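Local coordinates for protein beta-lactamase Mb2281c (Mycobacterium bovis, PDB 3I7J) that probably hydrolyses beta-lactams or related compounds as a serine hydrolase of the beta-lactamase family, at residues A17-P22 against A240-V245; T221-H226 against F233-P238; L82-D87 against Y99-F104. All coordinates share one frame; numbering follows the deposited sequence.

Interaction 1 of 3, residues A17-P22 against A240-V245; sequences AAVIGP and ADLALV
Ile20 O takes the N-H of Ala243 at 2.8 Å, and Ile20 N returns a nearly straight bond (172°) to Ala243 O at 2.9 Å, so this pair is closed by two hydrogen bonds. Two residues along, Ala18 and Val245 repeat the pattern: Val245 N gives to Ala18 O at 3.0 Å, and Ala18 N gives to Val245 O at 3.1 Å. Val19 and Leu244 form the non-hydrogen-bonded pair in between, and there the CA-H of Val19 points to Ala243 O in a C-H...O contact.

Side chains alternate between the two faces. Ile20 and Ala243 stand side by side on one of them, CB to CB at 4.0 Å, and the CD1 end of Ile20 reaches on toward Val245 CG2; Ala18 shares this face, and helix 153-164 packs over it through Val153, Leu156 and Ala160. The other face carries Val19 and Leu244 beneath helix 256-271. With CG anti to its own nitrogen (chi1 170°) and chi2 near 61°, Leu244 brings CD1 to 3.5 Å from Ala18 O and loosely up to Val19 CG2.

Beyond Ile20 and Ala243 the pairing ends. Pro22 meets the carboxylate of Asp241 with its CG and CD corner, CG to OD2 at 3.6 Å; that oxygen is also in a salt bridge with Arg165, a residue the proline also touches. Asp241 sits in a left-handed backbone conformation and, with Leu242, faces the single residue Asp237, a G1 beta bulge at the turn into strand 242-248. The whole is a pair of neighbouring antiparallel strands from near the two ends of the chain, side by side in the central helix-flanked sheet of the serine beta-lactamase and penicillin-binding protein fold.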
# COMPACT_ATOMS: atom_id res chain seq x y z
N ALA A 17 -12.49 11.03 -1.59
CA ALA A 17 -11.41 10.74 -2.50
C ALA A 17 -10.63 11.98 -2.88
O ALA A 17 -11.08 13.11 -2.66
CB ALA A 17 -11.96 10.07 -3.76
N ALA A 18 -9.46 11.75 -3.46
CA ALA A 18 -8.59 12.83 -3.88
C ALA A 18 -7.67 12.39 -5.01
O ALA A 18 -7.19 11.25 -5.03
CB ALA A 18 -7.75 13.31 -2.70
N VAL A 19 -7.44 13.29 -5.95
CA VAL A 19 -6.54 13.03 -7.06
C VAL A 19 -5.33 13.88 -6.70
O VAL A 19 -5.46 15.07 -6.40
CB VAL A 19 -7.09 13.51 -8.41
CG1 VAL A 19 -6.05 13.26 -9.51
CG2 VAL A 19 -8.40 12.80 -8.73
N ILE A 20 -4.15 13.27 -6.71
CA ILE A 20 -2.92 13.96 -6.37
C ILE A 20 -1.93 13.95 -7.54
O ILE A 20 -1.80 12.95 -8.25
CB ILE A 20 -2.21 13.31 -5.14
CG1 ILE A 20 -3.17 13.28 -3.94
CG2 ILE A 20 -0.95 14.08 -4.78
CD1 ILE A 20 -4.23 12.19 -4.04
N GLY A 21 -1.26 15.07 -7.72
CA GLY A 21 -0.27 15.20 -8.77
C GLY A 21 0.98 15.67 -8.07
O GLY A 21 0.93 15.98 -6.87
N PRO A 22 2.13 15.75 -8.76
CA PRO A 22 3.37 16.20 -8.13
C PRO A 22 3.29 17.61 -7.53
O PRO A 22 4.06 17.96 -6.63
CB PRO A 22 4.38 16.11 -9.27
CG PRO A 22 3.53 16.36 -10.49
CD PRO A 22 2.30 15.54 -10.20
N ALA A 240 1.72 8.16 -15.62
CA ALA A 240 0.76 9.25 -15.73
C ALA A 240 1.18 10.34 -14.75
O ALA A 240 0.76 11.49 -14.87
CB ALA A 240 -0.64 8.76 -15.40
N ASP A 241 2.02 9.95 -13.80
CA ASP A 241 2.50 10.85 -12.75
C ASP A 241 1.25 11.37 -12.04
O ASP A 241 1.06 12.58 -11.88
CB ASP A 241 3.30 12.02 -13.36
CG ASP A 241 4.33 12.60 -12.39
OD1 ASP A 241 4.71 11.90 -11.42
OD2 ASP A 241 4.78 13.75 -12.60
N LEU A 242 0.40 10.44 -11.62
CA LEU A 242 -0.84 10.78 -10.94
C LEU A 242 -1.11 9.76 -9.83
O LEU A 242 -0.65 8.62 -9.90
CB LEU A 242 -2.00 10.76 -11.94
CG LEU A 242 -2.91 11.98 -12.12
CD1 LEU A 242 -2.10 13.25 -12.26
CD2 LEU A 242 -3.76 11.74 -13.36
N ALA A 243 -1.85 10.17 -8.81
CA ALA A 243 -2.19 9.29 -7.70
C ALA A 243 -3.67 9.43 -7.38
O ALA A 243 -4.26 10.50 -7.55
CB ALA A 243 -1.36 9.64 -6.47
N LEU A 244 -4.28 8.34 -6.94
CA LEU A 244 -5.69 8.37 -6.59
C LEU A 244 -5.90 7.69 -5.26
O LEU A 244 -5.41 6.58 -5.05
CB LEU A 244 -6.55 7.68 -7.67
CG LEU A 244 -8.02 7.45 -7.31
CD1 LEU A 244 -8.72 8.78 -7.04
CD2 LEU A 244 -8.71 6.70 -8.45
N VAL A 245 -6.61 8.36 -4.37
CA VAL A 245 -6.91 7.81 -3.06
C VAL A 245 -8.43 7.73 -2.93
O VAL A 245 -9.13 8.72 -3.16
CB VAL A 245 -6.38 8.72 -1.92
CG1 VAL A 245 -7.02 8.31 -0.61
CG2 VAL A 245 -4.86 8.61 -1.82

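Interaction 2 of 3, residues T221-H226 against F233-P238; sequences TRTFGH and FIWVDP
Pro238 and Phe224 meet at the end of a strand pair, where CG of the proline ring lies 3.7 Å from CE2 of the phenylalanine, near the plane of its ring. Val236 takes one face of the same ring, CB 3.9 Å from the centroid and 24° off the normal, a CH-pi contact. The ring is carried over the partner strand by a first torsion that sets CG of Phe224 between the backbone N and the carbonyl carbon (chi1 64°). Pro238 also meets Arg222, its CB lying over one face of the guanidinium at 3.4 Å from NH2.

Strands 224-228 and 232-237 form an antiparallel beta hairpin. Phe224 with Val236 and His226 with Ile234 are its hydrogen-bonded pairs, each closed by two backbone bonds. Gly225 lies between them opposite Trp235, and its lack of a side chain lets CA come to 3.1 Å from Ile234 O.

Thr223 works on the face away from Phe224. Its methyl CG2 rests 3.7 Å from Trp235 CB, while OG1 sits 3.1 Å from Asp237 OD2 but gives its hydrogen to Ser220 O. Asp237 has its own set of donors at OD1: the hydroxyl of Ser220 and the backbone N-H groups of Lys239 and Ala240. At the far end the His226 side chain turns out of the pair to touch Lys43 and Pro44.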
# COMPACT_ATOMS: atom_id res chain seq x y z
N THR A 221 1.55 -0.37 -16.35
CA THR A 221 2.02 -1.57 -15.66
C THR A 221 2.89 -1.22 -14.45
O THR A 221 3.08 -2.05 -13.56
CB THR A 221 2.84 -2.49 -16.61
OG1 THR A 221 3.89 -1.73 -17.23
CG2 THR A 221 1.95 -3.10 -17.70
N ARG A 222 3.40 0.01 -14.40
CA ARG A 222 4.24 0.44 -13.28
C ARG A 222 3.44 0.97 -12.08
O ARG A 222 4.01 1.31 -11.04
CB ARG A 222 5.23 1.50 -13.74
CG ARG A 222 6.27 1.00 -14.73
CD ARG A 222 6.97 2.18 -15.38
NE ARG A 222 7.63 3.05 -14.40
CZ ARG A 222 7.93 4.32 -14.63
NH1 ARG A 222 7.63 4.86 -15.81
NH2 ARG A 222 8.55 5.04 -13.70
N THR A 223 2.13 1.06 -12.25
CA THR A 223 1.25 1.53 -11.19
C THR A 223 1.46 0.65 -9.95
O THR A 223 1.59 -0.56 -10.06
CB THR A 223 -0.23 1.45 -11.64
OG1 THR A 223 -0.39 2.23 -12.84
CG2 THR A 223 -1.16 2.00 -10.55
N PHE A 224 1.52 1.28 -8.77
CA PHE A 224 1.73 0.55 -7.51
C PHE A 224 0.86 1.18 -6.42
O PHE A 224 0.41 2.31 -6.56
CB PHE A 224 3.22 0.59 -7.12
CG PHE A 224 3.73 1.97 -6.81
CD1 PHE A 224 3.61 2.51 -5.53
CD2 PHE A 224 4.33 2.75 -7.81
CE1 PHE A 224 4.08 3.80 -5.24
CE2 PHE A 224 4.80 4.04 -7.54
CZ PHE A 224 4.67 4.56 -6.26
N GLY A 225 0.65 0.44 -5.33
CA GLY A 225 -0.17 0.94 -4.24
C GLY A 225 -0.76 -0.21 -3.43
O GLY A 225 -0.05 -1.17 -3.12
N HIS A 226 -2.04 -0.13 -3.11
CA HIS A 226 -2.66 -1.18 -2.32
C HIS A 226 -4.14 -0.88 -2.12
O HIS A 226 -4.55 0.28 -2.16
CB HIS A 226 -1.98 -1.23 -0.94
CG HIS A 226 -1.63 -2.62 -0.47
ND1 HIS A 226 -2.59 -3.54 -0.11
CD2 HIS A 226 -0.44 -3.22 -0.27
CE1 HIS A 226 -2.00 -4.64 0.31
NE2 HIS A 226 -0.69 -4.48 0.22
N PHE A 233 -8.55 2.28 -1.18
CA PHE A 233 -7.37 1.94 -1.95
C PHE A 233 -6.53 3.16 -2.32
O PHE A 233 -6.96 4.31 -2.19
CB PHE A 233 -7.77 1.20 -3.24
CG PHE A 233 -8.40 2.07 -4.31
CD1 PHE A 233 -7.64 3.00 -5.03
CD2 PHE A 233 -9.75 1.94 -4.62
CE1 PHE A 233 -8.22 3.78 -6.04
CE2 PHE A 233 -10.34 2.71 -5.63
CZ PHE A 233 -9.58 3.63 -6.34
N ILE A 234 -5.32 2.89 -2.77
CA ILE A 234 -4.43 3.94 -3.20
C ILE A 234 -3.53 3.41 -4.30
O ILE A 234 -2.95 2.33 -4.18
CB ILE A 234 -3.55 4.48 -2.04
CG1 ILE A 234 -2.55 5.51 -2.59
CG2 ILE A 234 -2.79 3.34 -1.36
CD1 ILE A 234 -1.74 6.23 -1.49
N TRP A 235 -3.45 4.15 -5.40
CA TRP A 235 -2.55 3.78 -6.46
C TRP A 235 -1.84 5.03 -6.93
O TRP A 235 -2.37 6.14 -6.84
CB TRP A 235 -3.25 3.04 -7.63
CG TRP A 235 -4.37 3.74 -8.37
CD1 TRP A 235 -5.68 3.36 -8.40
CD2 TRP A 235 -4.25 4.85 -9.27
NE1 TRP A 235 -6.39 4.16 -9.27
CE2 TRP A 235 -5.53 5.08 -9.82
CE3 TRP A 235 -3.19 5.67 -9.67
CZ2 TRP A 235 -5.78 6.10 -10.76
CZ3 TRP A 235 -3.44 6.68 -10.60
CH2 TRP A 235 -4.72 6.88 -11.13
N VAL A 236 -0.62 4.82 -7.38
CA VAL A 236 0.25 5.89 -7.86
C VAL A 236 0.71 5.39 -9.21
O VAL A 236 1.24 4.28 -9.31
CB VAL A 236 1.47 6.05 -6.94
CG1 VAL A 236 2.32 7.24 -7.37
CG2 VAL A 236 1.01 6.20 -5.49
N ASP A 237 0.51 6.18 -10.26
CA ASP A 237 0.93 5.75 -11.58
C ASP A 237 2.10 6.64 -11.99
O ASP A 237 1.91 7.80 -12.33
CB ASP A 237 -0.25 5.91 -12.56
CG ASP A 237 0.03 5.30 -13.91
OD1 ASP A 237 1.18 5.41 -14.38
OD2 ASP A 237 -0.91 4.73 -14.51
N PRO A 238 3.34 6.10 -11.96
CA PRO A 238 4.54 6.86 -12.33
C PRO A 238 4.57 7.34 -13.78
O PRO A 238 5.26 8.30 -14.10
CB PRO A 238 5.68 5.89 -12.05
CG PRO A 238 5.10 4.92 -11.08
CD PRO A 238 3.70 4.73 -11.57

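Interaction 3 of 3, residues L82-D87 against Y99-F104; sequences LAMHSD and YSNYGF
Tyr102 lies flat against the backbone of Ser86 and Asp87: the peptide joining them covers one face of the ring, with Asp87 N 3.6 Å above the plane and close to its centre. Asp87 then follows the rim, its CB 3.3 Å from Tyr102 CE1, and its carboxylate is turned only 20° from the ring plane. Leu82 comes from another direction, at the ring edge, where its CG meets CD1 of Tyr102 at 3.9 Å. With its CG anti to the backbone N (chi1 -171°), Tyr102 reaches out from the first turn of helix 101-115 across the loop.

A second aromatic contact lies at the other end. Residue Met84, a selenomethionine in this model, folds its chain back so that CE touches the edge of the Tyr99 ring, 3.7 Å from CD2, and SE sits oblique to that ring in a Met-aromatic contact.

Between the two rings the polar groups interlock. Ser100 is the N-cap of the helix: its OG accepts from Gly103 N at 2.9 Å and donates to Ala83 O at 2.6 Å. Met84 O takes two N-H groups: Asn101 N lies 2.9 Å from Met84 O in the carbonyl plane, and Tyr102 N lies 3.2 Å from Met84 O, well above that plane. Three opening N-H groups of the helix are thus met by a hydroxyl and a loop carbonyl, an arrangement that would suit the positive end of the helix dipole and that probably steadies the backbone just after Tyr99, whose own OH bonds Ser40 OG and Lys43 NZ.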
# COMPACT_ATOMS: atom_id res chain seq x y z
N LEU A 82 5.78 -17.60 4.66
CA LEU A 82 4.96 -17.53 5.86
C LEU A 82 3.47 -17.58 5.53
O LEU A 82 3.03 -17.11 4.47
CB LEU A 82 5.30 -16.25 6.61
CG LEU A 82 5.53 -16.21 8.12
CD1 LEU A 82 6.16 -17.49 8.65
CD2 LEU A 82 6.42 -15.01 8.38
N ALA A 83 2.69 -18.14 6.44
CA ALA A 83 1.26 -18.26 6.27
C ALA A 83 0.61 -16.89 6.28
O ALA A 83 1.22 -15.88 6.65
CB ALA A 83 0.66 -19.12 7.38
N MSE A 84 -0.66 -16.86 5.89
CA MSE A 84 -1.43 -15.63 5.82
C MSE A 84 -1.67 -14.96 7.17
O MSE A 84 -1.48 -13.75 7.30
CB MSE A 84 -2.77 -15.91 5.15
CG MSE A 84 -3.78 -14.79 5.33
SE MSE A 84 -3.29 -13.20 4.36
CE MSE A 84 -4.32 -13.60 2.73
N HIS A 85 -2.09 -15.74 8.16
CA HIS A 85 -2.43 -15.20 9.47
C HIS A 85 -1.56 -15.61 10.65
O HIS A 85 -1.54 -14.91 11.66
CB HIS A 85 -3.88 -15.55 9.80
CG HIS A 85 -4.87 -15.09 8.79
ND1 HIS A 85 -5.17 -13.75 8.59
CD2 HIS A 85 -5.63 -15.77 7.90
CE1 HIS A 85 -6.06 -13.64 7.62
NE2 HIS A 85 -6.36 -14.85 7.18
N SER A 86 -0.84 -16.72 10.54
CA SER A 86 -0.01 -17.16 11.66
C SER A 86 1.43 -17.45 11.28
O SER A 86 1.79 -17.48 10.10
CB SER A 86 -0.62 -18.41 12.30
OG SER A 86 -0.60 -19.50 11.38
N ASP A 87 2.23 -17.70 12.31
CA ASP A 87 3.64 -18.00 12.19
C ASP A 87 3.83 -19.43 11.67
O ASP A 87 4.63 -20.20 12.21
CB ASP A 87 4.32 -17.85 13.55
CG ASP A 87 5.81 -18.10 13.51
OD1 ASP A 87 6.39 -18.09 12.39
OD2 ASP A 87 6.42 -18.28 14.59
N TYR A 99 0.49 -13.48 -0.31
CA TYR A 99 0.13 -12.32 0.49
C TYR A 99 0.03 -12.76 1.95
O TYR A 99 -0.57 -13.78 2.24
CB TYR A 99 -1.22 -11.78 0.02
CG TYR A 99 -1.63 -10.50 0.69
CD1 TYR A 99 -0.90 -9.33 0.48
CD2 TYR A 99 -2.75 -10.45 1.51
CE1 TYR A 99 -1.30 -8.13 1.07
CE2 TYR A 99 -3.15 -9.26 2.11
CZ TYR A 99 -2.43 -8.11 1.88
OH TYR A 99 -2.83 -6.93 2.46
N SER A 100 0.63 -11.98 2.86
CA SER A 100 0.58 -12.35 4.27
C SER A 100 0.50 -11.19 5.25
O SER A 100 1.28 -10.23 5.16
CB SER A 100 1.80 -13.21 4.62
OG SER A 100 1.84 -13.47 6.01
N ASN A 101 -0.44 -11.28 6.18
CA ASN A 101 -0.59 -10.27 7.22
C ASN A 101 0.50 -10.53 8.26
O ASN A 101 1.18 -9.60 8.69
CB ASN A 101 -1.94 -10.36 7.92
CG ASN A 101 -3.08 -9.73 7.13
OD1 ASN A 101 -4.24 -9.88 7.50
ND2 ASN A 101 -2.75 -9.02 6.06
N TYR A 102 0.65 -11.79 8.67
CA TYR A 102 1.64 -12.12 9.69
C TYR A 102 3.05 -11.78 9.22
O TYR A 102 3.92 -11.49 10.05
CB TYR A 102 1.54 -13.60 10.09
CG TYR A 102 2.39 -13.96 11.29
CD1 TYR A 102 3.63 -14.56 11.12
CD2 TYR A 102 2.00 -13.60 12.58
CE1 TYR A 102 4.47 -14.81 12.21
CE2 TYR A 102 2.83 -13.84 13.68
CZ TYR A 102 4.07 -14.44 13.48
OH TYR A 102 4.91 -14.66 14.55
N GLY A 103 3.28 -11.80 7.91
CA GLY A 103 4.58 -11.44 7.38
C GLY A 103 4.88 -10.00 7.77
O GLY A 103 6.03 -9.67 8.07
N PHE A 104 3.86 -9.14 7.79
CA PHE A 104 4.08 -7.75 8.16
C PHE A 104 4.23 -7.59 9.66
O PHE A 104 4.85 -6.62 10.12
CB PHE A 104 2.96 -6.85 7.62
CG PHE A 104 3.30 -6.15 6.33
CD1 PHE A 104 3.85 -6.86 5.26
CD2 PHE A 104 3.08 -4.78 6.18
CE1 PHE A 104 4.18 -6.22 4.06
CE2 PHE A 104 3.40 -4.13 4.98
CZ PHE A 104 3.95 -4.86 3.92

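In the fold
Interactions 1 and 2 belong to one antiparallel sheet, their centres 10 Å apart. The two are joined where strand 242-248 of interaction 1 pairs with strand 232-237 of interaction 2, which precedes it in the chain, probably through Leu242 O to Asp237 N (2.7 Å) and Leu244 N to Trp235 O (2.9 Å). Interaction 3 lies across the molecule, about 30 Å from interaction 1 between centres. Interaction 2 touches it where His226 CE1 lies 3.2 Å from Tyr99 OH. Near that hydroxyl stand Ser40 and Lys43, which fit the SxxK pattern of serine beta-lactamases, so interactions 2 and 3 probably both border the active site.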